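Long-range contact in uncharacterized protein AF_1514 (Archaeoglobus fulgidus DSM 4304, PDB 3C0F), which is of unknown function but adopts a hot dog fold, in which an antiparallel beta-sheet wraps around a helix: residues L36-H40 / W59-A63. Residues are numbered along the deposited sequence; the frame is centred on the assembly and turned at random.
Sequences LLSVH and WEVYA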
ATOM      1  N   LEU A  36     -11.670  -7.602   9.523  1.00 12.67           N
ATOM      2  CA  LEU A  36     -10.347  -8.166   9.784  1.00 12.72           C
ATOM      3  C   LEU A  36     -10.461  -9.625  10.212  1.00 12.59           C
ATOM      4  O   LEU A  36     -11.086  -9.939  11.229  1.00 12.67           O
ATOM      5  CB  LEU A  36      -9.584  -7.352  10.833  1.00 12.65           C
ATOM      6  CG  LEU A  36      -8.150  -7.814  11.134  1.00 12.93           C
ATOM      7  CD1 LEU A  36      -7.262  -7.840   9.883  1.00 13.50           C
ATOM      8  CD2 LEU A  36      -7.535  -6.932  12.204  1.00 13.00           C
ATOM      9  N   LEU A  37      -9.849 -10.507   9.427  1.00 12.46           N
ATOM     10  CA  LEU A  37      -9.948 -11.947   9.657  1.00 12.76           C
ATOM     11  C   LEU A  37      -8.751 -12.509  10.424  1.00 12.59           C
ATOM     12  O   LEU A  37      -8.920 -13.314  11.340  1.00 12.96           O
ATOM     13  CB  LEU A  37     -10.145 -12.691   8.330  1.00 12.99           C
ATOM     14  CG  LEU A  37     -11.428 -12.379   7.551  1.00 13.72           C
ATOM     15  CD1 LEU A  37     -11.323 -12.904   6.124  1.00 14.23           C
ATOM     16  CD2 LEU A  37     -12.669 -12.933   8.245  1.00 15.24           C
ATOM     17  N   SER A  38      -7.546 -12.087  10.048  1.00 12.48           N
ATOM     18  CA  SER A  38      -6.333 -12.583  10.697  1.00 12.24           C
ATOM     19  C   SER A  38      -5.176 -11.590  10.632  1.00 12.30           C
ATOM     20  O   SER A  38      -5.155 -10.695   9.785  1.00 11.93           O
ATOM     21  CB  SER A  38      -5.912 -13.935  10.098  1.00 12.38           C
ATOM     22  OG  SER A  38      -5.474 -13.792   8.760  1.00 12.64           O
ATOM     23  N   VAL A  39      -4.223 -11.763  11.542  1.00 12.37           N
ATOM     24  CA  VAL A  39      -3.006 -10.958  11.577  1.00 12.44           C
ATOM     25  C   VAL A  39      -1.808 -11.865  11.839  1.00 12.43           C
ATOM     26  O   VAL A  39      -1.928 -12.877  12.533  1.00 12.38           O
ATOM     27  CB  VAL A  39      -3.078  -9.819  12.640  1.00 12.74           C
ATOM     28  CG1 VAL A  39      -3.297 -10.378  14.040  1.00 12.95           C
ATOM     29  CG2 VAL A  39      -1.815  -8.950  12.607  1.00 12.90           C
ATOM     30  N   HIS A  40      -0.668 -11.497  11.266  1.00 12.36           N
ATOM     31  CA  HIS A  40       0.590 -12.185  11.512  1.00 12.56           C
ATOM     32  C   HIS A  40       1.716 -11.175  11.679  1.00 12.49           C
ATOM     33  O   HIS A  40       1.795 -10.192  10.942  1.00 12.62           O
ATOM     34  CB  HIS A  40       0.906 -13.149  10.367  1.00 12.51           C
ATOM     35  CG  HIS A  40       2.221 -13.854  10.511  1.00 13.21           C
ATOM     36  ND1 HIS A  40       3.293 -13.608   9.679  1.00 13.81           N
ATOM     37  CD2 HIS A  40       2.637 -14.796  11.392  1.00 13.25           C
ATOM     38  CE1 HIS A  40       4.310 -14.371  10.037  1.00 13.52           C
ATOM     39  NE2 HIS A  40       3.940 -15.098  11.077  1.00 13.40           N
ATOM     40  N   TRP A  59      -2.768 -18.821   9.474  1.00 20.46           N
ATOM     41  CA  TRP A  59      -3.522 -17.566   9.593  1.00 20.43           C
ATOM     42  C   TRP A  59      -4.037 -17.102   8.226  1.00 20.40           C
ATOM     43  O   TRP A  59      -5.105 -16.495   8.133  1.00 20.50           O
ATOM     44  CB  TRP A  59      -2.661 -16.471  10.234  1.00 20.17           C
ATOM     45  CG  TRP A  59      -1.409 -16.205   9.467  1.00 20.23           C
ATOM     46  CD1 TRP A  59      -1.243 -15.306   8.454  1.00 19.81           C
ATOM     47  CD2 TRP A  59      -0.149 -16.863   9.631  1.00 20.01           C
ATOM     48  NE1 TRP A  59       0.043 -15.361   7.978  1.00 20.20           N
ATOM     49  CE2 TRP A  59       0.736 -16.310   8.681  1.00 19.91           C
ATOM     50  CE3 TRP A  59       0.318 -17.871  10.489  1.00 19.60           C
ATOM     51  CZ2 TRP A  59       2.066 -16.725   8.564  1.00 19.98           C
ATOM     52  CZ3 TRP A  59       1.641 -18.282  10.374  1.00 20.11           C
ATOM     53  CH2 TRP A  59       2.499 -17.708   9.417  1.00 19.99           C
ATOM     54  N   GLU A  60      -3.266 -17.389   7.177  1.00 20.32           N
ATOM     55  CA  GLU A  60      -3.645 -17.037   5.813  1.00 20.18           C
ATOM     56  C   GLU A  60      -4.702 -18.003   5.280  1.00 20.11           C
ATOM     57  O   GLU A  60      -5.691 -17.576   4.678  1.00 20.00           O
ATOM     58  CB  GLU A  60      -2.415 -17.004   4.903  1.00 20.31           C
ATOM     59  CG  GLU A  60      -2.710 -16.571   3.473  1.00 20.77           C
ATOM     60  CD  GLU A  60      -1.466 -16.147   2.714  1.00 21.65           C
ATOM     61  OE1 GLU A  60      -0.391 -16.748   2.923  1.00 22.49           O
ATOM     62  OE2 GLU A  60      -1.568 -15.207   1.902  1.00 22.70           O
ATOM     63  N   VAL A  61      -4.486 -19.297   5.510  1.00 19.96           N
ATOM     64  CA  VAL A  61      -5.451 -20.331   5.132  1.00 19.95           C
ATOM     65  C   VAL A  61      -6.811 -20.053   5.781  1.00 19.82           C
ATOM     66  O   VAL A  61      -7.843 -20.097   5.109  1.00 19.77           O
ATOM     67  CB  VAL A  61      -4.944 -21.754   5.497  1.00 20.01           C
ATOM     68  CG1 VAL A  61      -5.964 -22.818   5.099  1.00 20.23           C
ATOM     69  CG2 VAL A  61      -3.599 -22.033   4.828  1.00 20.02           C
ATOM     70  N   TYR A  62      -6.793 -19.747   7.080  1.00 19.75           N
ATOM     71  CA  TYR A  62      -7.997 -19.385   7.830  1.00 19.56           C
ATOM     72  C   TYR A  62      -8.757 -18.239   7.160  1.00 19.36           C
ATOM     73  O   TYR A  62      -9.965 -18.337   6.932  1.00 19.28           O
ATOM     74  CB  TYR A  62      -7.639 -19.012   9.277  1.00 19.66           C
ATOM     75  CG  TYR A  62      -8.774 -18.385  10.063  1.00 19.78           C
ATOM     76  CD1 TYR A  62      -9.747 -19.179  10.667  1.00 20.07           C
ATOM     77  CD2 TYR A  62      -8.872 -16.998  10.206  1.00 19.43           C
ATOM     78  CE1 TYR A  62     -10.794 -18.610  11.385  1.00 20.13           C
ATOM     79  CE2 TYR A  62      -9.916 -16.420  10.925  1.00 19.58           C
ATOM     80  CZ  TYR A  62     -10.872 -17.234  11.513  1.00 19.70           C
ATOM     81  OH  TYR A  62     -11.906 -16.683  12.233  1.00 20.22           O
ATOM     82  N   ALA A  63      -8.037 -17.162   6.850  1.00 18.87           N
ATOM     83  CA  ALA A  63      -8.619 -15.974   6.237  1.00 18.54           C
ATOM     84  C   ALA A  63      -9.198 -16.270   4.852  1.00 18.44           C
ATOM     85  O   ALA A  63     -10.320 -15.869   4.545  1.00 18.29           O
ATOM     86  CB  ALA A  63      -7.586 -14.864   6.166  1.00 18.46           C
TER
HETATM   87  O   HOH W   1     -11.196 -13.836  12.684  1.00 24.85           O
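His40 lies flat over the indole of Trp59 in an offset stack, its ring centroid 3.8 Å from that of the six-membered ring and the planes only 4° apart. Behind it, His40 CB sits 3.5 Å from the centroid of the five-membered ring, a CH-pi contact, so both halves of the indole are used. With CG anti to the backbone N (chi1 177°), the imidazole reaches out over the benzo ring, while ND1 is hydrogen-bonded to Glu78 OE1 on strand 77-84, which helps hold the imidazole's rotation. An alanine in place of Trp59 would probably strip the imidazole and CB of His40 of the surface they lie on. Two residues back along the strand, Ser38, small enough for the tight approach, donates from OG to Trp59 O at 2.8 Å, above the carbonyl plane; the helical bond from Ala63 N arrives from the opposite face. Ala63, lacking bulk, lets Leu37 CB come within 4.0 Å of its CB. A water in the phenol plane bridges Leu37 O and Tyr62 OH. Leu37 and Ser38 share Tyr80 as their opposite number, a classic beta bulge, where segment 59-63 runs nearly antiparallel (171°) alongside segment 36-40 in the sheet of this hot dog fold.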